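Local structure of tRNA (uracil(54)-C(5))-methyltransferase (Pyrococcus abyssi, 2JJQ) at residues 272-281 / 409-419. The protein transfers a methyl group from S-adenosyl-L-methionine to C5 of uridine 54 in tRNA, forming 5-methyluridine. Numbering follows the deposited sequence.
Sequences QTNSYQAVNL and LDMFPHTPHVE. With SAH (S-adenosyl-L-homocysteine), chain B.
M411 lies against the first turn of helix 275-288, joining two parts of the class I-like methyltransferase domain: the N-cap of that helix and the loop between the antiparallel strands 403-409 and 419-424. Although CB of M411 leaves its backbone away from the helix, bends at chi2 and chi3 fold the thioether back, so that SD lies 3.2 Å from Q277 CB and CE reaches N274 CB. L281 CD2 meets the sulfur at 4.2 Å, the two side chains crossing at about a right angle.

Two side-chain amides grip the loop backbone next to this methionine. N274, with CG anti to its own N (chi1 177°), caps the helix through OD1, which takes a nearly straight bond from Q277 N. Its ND2 turns the other way and donates to M411 O, which lies in the amide plane; the nitrogen itself stands above the carbonyl plane, and it also bonds S121 OG, its stronger partner. Q277, three residues on, likewise donates to a loop carbonyl: NE2 gives a 3.1 Å bond to D410 O and also bonds V119 O, two carbonyls that set which end of the amide is nitrogen; OE1 accepts from N280 ND2. L409 CD2 fits beside Q277 OE1 and N280 CB, both at 3.6 Å.

At the pocket end, Q272 OE1 sits 3.9 Å from M411 CE, and Q272 NE2 donates to the carboxylate oxygen OXT of S-adenosyl-L-homocysteine. The same NE2 donates to a water that also lies 2.9 Å from OE2 of E419, the predicted proton acceptor, and may donate to it.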
loop_
_atom_site.group_PDB
_atom_site.type_symbol
_atom_site.label_atom_id
_atom_site.label_comp_id
_atom_site.label_asym_id
_atom_site.label_seq_id
_atom_site.Cartn_x
_atom_site.Cartn_y
_atom_site.Cartn_z
ATOM N N GLN A 272 2.899 0.258 5.970
ATOM C CA GLN A 272 2.174 -0.758 5.247
ATOM C C GLN A 272 0.646 -0.512 5.436
ATOM O O GLN A 272 0.186 -0.264 6.566
ATOM C CB GLN A 272 2.520 -2.148 5.801
ATOM C CG GLN A 272 4.022 -2.412 5.909
ATOM C CD GLN A 272 4.535 -2.708 4.550
ATOM O OE1 GLN A 272 3.763 -3.115 3.675
ATOM N NE2 GLN A 272 5.829 -2.480 4.327
ATOM N N THR A 273 -0.132 -0.631 4.354
ATOM C CA THR A 273 -1.545 -0.222 4.394
ATOM C C THR A 273 -2.500 -1.272 4.951
ATOM O O THR A 273 -3.636 -0.941 5.243
ATOM C CB THR A 273 -2.046 0.200 3.028
ATOM O OG1 THR A 273 -1.804 -0.866 2.096
ATOM C CG2 THR A 273 -1.267 1.436 2.552
ATOM N N ASN A 274 -2.066 -2.522 5.033
ATOM C CA ASN A 274 -2.924 -3.586 5.551
ATOM C C ASN A 274 -2.340 -4.037 6.883
ATOM O O ASN A 274 -1.384 -4.786 6.943
ATOM C CB ASN A 274 -3.040 -4.701 4.507
ATOM C CG ASN A 274 -3.853 -5.890 4.988
ATOM O OD1 ASN A 274 -4.077 -6.087 6.196
ATOM N ND2 ASN A 274 -4.223 -6.749 4.036
ATOM N N SER A 275 -2.905 -3.534 7.963
ATOM C CA SER A 275 -2.239 -3.781 9.248
ATOM C C SER A 275 -2.246 -5.265 9.565
ATOM O O SER A 275 -1.307 -5.771 10.205
ATOM C CB SER A 275 -2.917 -3.002 10.380
ATOM O OG SER A 275 -2.741 -1.604 10.154
ATOM N N TYR A 276 -3.296 -5.973 9.133
ATOM C CA TYR A 276 -3.467 -7.384 9.576
ATOM C C TYR A 276 -2.442 -8.262 8.950
ATOM O O TYR A 276 -1.771 -9.057 9.627
ATOM C CB TYR A 276 -4.866 -7.875 9.246
ATOM C CG TYR A 276 -5.871 -7.213 10.170
ATOM C CD1 TYR A 276 -6.136 -7.749 11.423
ATOM C CD2 TYR A 276 -6.477 -6.000 9.823
ATOM C CE1 TYR A 276 -7.035 -7.115 12.310
ATOM C CE2 TYR A 276 -7.381 -5.376 10.697
ATOM C CZ TYR A 276 -7.636 -5.936 11.931
ATOM O OH TYR A 276 -8.548 -5.341 12.794
ATOM N N GLN A 277 -2.258 -8.058 7.653
ATOM C CA GLN A 277 -1.202 -8.808 6.938
ATOM C C GLN A 277 0.160 -8.313 7.311
ATOM O O GLN A 277 1.133 -9.054 7.177
ATOM C CB GLN A 277 -1.235 -8.537 5.486
ATOM C CG GLN A 277 -1.875 -9.468 4.650
ATOM C CD GLN A 277 -1.463 -10.962 4.697
ATOM O OE1 GLN A 277 -0.788 -11.525 5.601
ATOM N NE2 GLN A 277 -2.028 -11.627 3.728
ATOM N N ALA A 278 0.266 -7.033 7.686
ATOM C CA ALA A 278 1.578 -6.495 8.058
ATOM C C ALA A 278 2.127 -7.341 9.208
ATOM O O ALA A 278 3.327 -7.493 9.330
ATOM C CB ALA A 278 1.438 -5.047 8.467
ATOM N N VAL A 279 1.244 -7.809 10.093
ATOM C CA VAL A 279 1.667 -8.639 11.231
ATOM C C VAL A 279 2.308 -9.910 10.640
ATOM O O VAL A 279 3.392 -10.325 11.078
ATOM C CB VAL A 279 0.501 -8.968 12.173
ATOM C CG1 VAL A 279 0.923 -10.010 13.211
ATOM C CG2 VAL A 279 0.020 -7.654 12.870
ATOM N N ASN A 280 1.641 -10.538 9.673
ATOM C CA ASN A 280 2.236 -11.768 9.079
ATOM C C ASN A 280 3.562 -11.458 8.366
ATOM O O ASN A 280 4.483 -12.262 8.392
ATOM C CB ASN A 280 1.267 -12.385 8.098
ATOM C CG ASN A 280 0.100 -13.039 8.788
ATOM O OD1 ASN A 280 0.171 -13.377 9.993
ATOM N ND2 ASN A 280 -0.972 -13.253 8.048
ATOM N N LEU A 281 3.632 -10.288 7.733
ATOM C CA LEU A 281 4.829 -9.907 6.947
ATOM C C LEU A 281 6.045 -9.734 7.850
ATOM O O LEU A 281 7.111 -10.293 7.587
ATOM C CB LEU A 281 4.492 -8.603 6.179
ATOM C CG LEU A 281 5.609 -8.003 5.335
ATOM C CD1 LEU A 281 6.002 -9.051 4.305
ATOM C CD2 LEU A 281 5.050 -6.716 4.723
ATOM N N LEU A 409 2.163 -12.843 0.250
ATOM C CA LEU A 409 1.154 -12.466 1.281
ATOM C C LEU A 409 0.189 -11.555 0.551
ATOM O O LEU A 409 0.616 -10.651 -0.192
ATOM C CB LEU A 409 1.767 -11.747 2.470
ATOM C CG LEU A 409 2.637 -12.669 3.328
ATOM C CD1 LEU A 409 3.993 -12.584 2.689
ATOM C CD2 LEU A 409 2.691 -12.106 4.758
ATOM N N ASP A 410 -1.103 -11.838 0.687
ATOM C CA ASP A 410 -2.082 -10.951 0.082
ATOM C C ASP A 410 -2.185 -9.648 0.905
ATOM O O ASP A 410 -3.069 -9.477 1.763
ATOM C CB ASP A 410 -3.453 -11.613 -0.099
ATOM C CG ASP A 410 -4.385 -10.721 -0.890
ATOM O OD1 ASP A 410 -3.849 -9.875 -1.634
ATOM O OD2 ASP A 410 -5.623 -10.761 -0.724
ATOM N N MET A 411 -1.284 -8.719 0.629
ATOM C CA MET A 411 -1.301 -7.458 1.341
ATOM C C MET A 411 -2.412 -6.583 0.777
ATOM O O MET A 411 -2.851 -5.587 1.427
ATOM C CB MET A 411 0.084 -6.755 1.194
ATOM C CG MET A 411 1.177 -7.447 2.104
ATOM S SD MET A 411 0.992 -7.001 3.868
ATOM C CE MET A 411 0.478 -5.292 3.680
ATOM N N PHE A 412 -2.897 -6.944 -0.416
ATOM C CA PHE A 412 -3.744 -6.014 -1.186
ATOM C C PHE A 412 -5.026 -6.697 -1.711
ATOM O O PHE A 412 -5.239 -6.783 -2.937
ATOM C CB PHE A 412 -2.962 -5.458 -2.367
ATOM C CG PHE A 412 -1.627 -4.922 -1.984
ATOM C CD1 PHE A 412 -1.512 -3.708 -1.366
ATOM C CD2 PHE A 412 -0.502 -5.664 -2.235
ATOM C CE1 PHE A 412 -0.239 -3.188 -0.991
ATOM C CE2 PHE A 412 0.766 -5.172 -1.866
ATOM C CZ PHE A 412 0.888 -3.937 -1.253
ATOM N N PRO A 413 -5.882 -7.118 -0.800
ATOM C CA PRO A 413 -7.156 -7.724 -1.228
ATOM C C PRO A 413 -7.925 -6.835 -2.230
ATOM O O PRO A 413 -7.900 -5.594 -2.128
ATOM C CB PRO A 413 -7.957 -7.794 0.073
ATOM C CG PRO A 413 -6.902 -7.822 1.194
ATOM C CD PRO A 413 -5.742 -7.022 0.678
ATOM N N HIS A 414 -8.653 -7.474 -3.169
ATOM C CA HIS A 414 -9.494 -6.772 -4.139
ATOM C C HIS A 414 -8.714 -6.029 -5.214
ATOM O O HIS A 414 -9.311 -5.280 -5.988
ATOM C CB HIS A 414 -10.521 -5.822 -3.496
ATOM C CG HIS A 414 -11.226 -6.419 -2.324
ATOM N ND1 HIS A 414 -11.946 -7.592 -2.415
ATOM C CD2 HIS A 414 -11.310 -6.025 -1.024
ATOM C CE1 HIS A 414 -12.469 -7.892 -1.236
ATOM N NE2 HIS A 414 -12.089 -6.960 -0.363
ATOM N N THR A 415 -7.400 -6.221 -5.249
ATOM C CA THR A 415 -6.556 -5.699 -6.318
ATOM C C THR A 415 -5.765 -6.888 -6.867
ATOM O O THR A 415 -5.648 -7.936 -6.196
ATOM C CB THR A 415 -5.545 -4.656 -5.790
ATOM O OG1 THR A 415 -4.451 -5.359 -5.182
ATOM C CG2 THR A 415 -6.189 -3.731 -4.741
ATOM N N PRO A 416 -5.158 -6.730 -8.070
ATOM C CA PRO A 416 -4.318 -7.811 -8.587
ATOM C C PRO A 416 -2.942 -7.956 -7.926
ATOM O O PRO A 416 -2.175 -8.837 -8.301
ATOM C CB PRO A 416 -4.129 -7.449 -10.076
ATOM C CG PRO A 416 -4.842 -6.197 -10.307
ATOM C CD PRO A 416 -5.269 -5.594 -9.003
ATOM N N HIS A 417 -2.633 -7.101 -6.949
ATOM C CA HIS A 417 -1.280 -7.016 -6.422
ATOM C C HIS A 417 -1.028 -7.964 -5.282
ATOM O O HIS A 417 -1.926 -8.294 -4.498
ATOM C CB HIS A 417 -0.992 -5.592 -5.944
ATOM C CG HIS A 417 -1.310 -4.555 -6.965
ATOM N ND1 HIS A 417 -0.770 -4.577 -8.230
ATOM C CD2 HIS A 417 -2.156 -3.501 -6.932
ATOM C CE1 HIS A 417 -1.239 -3.554 -8.921
ATOM N NE2 HIS A 417 -2.068 -2.878 -8.151
ATOM N N VAL A 418 0.213 -8.409 -5.182
ATOM C CA VAL A 418 0.562 -9.281 -4.080
ATOM C C VAL A 418 1.939 -8.855 -3.546
ATOM O O VAL A 418 2.675 -8.176 -4.287
ATOM C CB VAL A 418 0.534 -10.746 -4.564
ATOM C CG1 VAL A 418 1.925 -11.146 -5.081
ATOM C CG2 VAL A 418 0.098 -11.641 -3.459
ATOM N N GLU A 419 2.258 -9.208 -2.302
ATOM C CA GLU A 419 3.568 -8.973 -1.688
ATOM C C GLU A 419 4.372 -10.266 -1.558
ATOM O O GLU A 419 3.997 -11.154 -0.811
ATOM C CB GLU A 419 3.398 -8.396 -0.302
ATOM C CG GLU A 419 4.710 -8.042 0.375
ATOM C CD GLU A 419 5.134 -6.611 0.093
ATOM O OE1 GLU A 419 4.703 -6.068 -0.942
ATOM O OE2 GLU A 419 5.841 -6.018 0.942
HETATM N N SAH B . 10.656 -1.617 4.097
HETATM C CA SAH B . 9.892 -0.328 4.032
HETATM C CB SAH B . 9.305 -0.105 2.639
HETATM C CG SAH B . 10.363 0.092 1.576
HETATM S SD SAH B . 9.588 0.998 0.226
HETATM C C SAH B . 8.739 -0.421 5.004
HETATM O O SAH B . 8.031 0.550 5.314
HETATM O OXT SAH B . 8.474 -1.512 5.487
HETATM C "C5'" SAH B . 11.055 1.290 -0.731
HETATM C "C4'" SAH B . 11.969 2.295 -0.007
HETATM O "O4'" SAH B . 13.095 2.689 -0.836
HETATM C "C3'" SAH B . 11.285 3.606 0.381
HETATM O "O3'" SAH B . 11.319 3.734 1.817
HETATM C "C2'" SAH B . 12.106 4.700 -0.348
HETATM O "O2'" SAH B . 12.303 5.916 0.380
HETATM C "C1'" SAH B . 13.446 4.055 -0.542
HETATM N N9 SAH B . 14.206 4.375 -1.745
HETATM C C8 SAH B . 13.736 4.638 -2.988
HETATM N N7 SAH B . 14.788 4.758 -3.841
HETATM C C5 SAH B . 15.919 4.536 -3.152
HETATM C C6 SAH B . 17.368 4.498 -3.441
HETATM N N6 SAH B . 17.764 4.748 -4.714
HETATM N N1 SAH B . 18.214 4.221 -2.395
HETATM C C2 SAH B . 17.777 3.982 -1.140
HETATM N N3 SAH B . 16.475 4.021 -0.822
HETATM C C4 SAH B . 15.539 4.272 -1.768
HETATM O O HOH W 1 6.971 -3.468 1.745
HETATM O O HOH W 2 -3.681 -2.874 1.645
#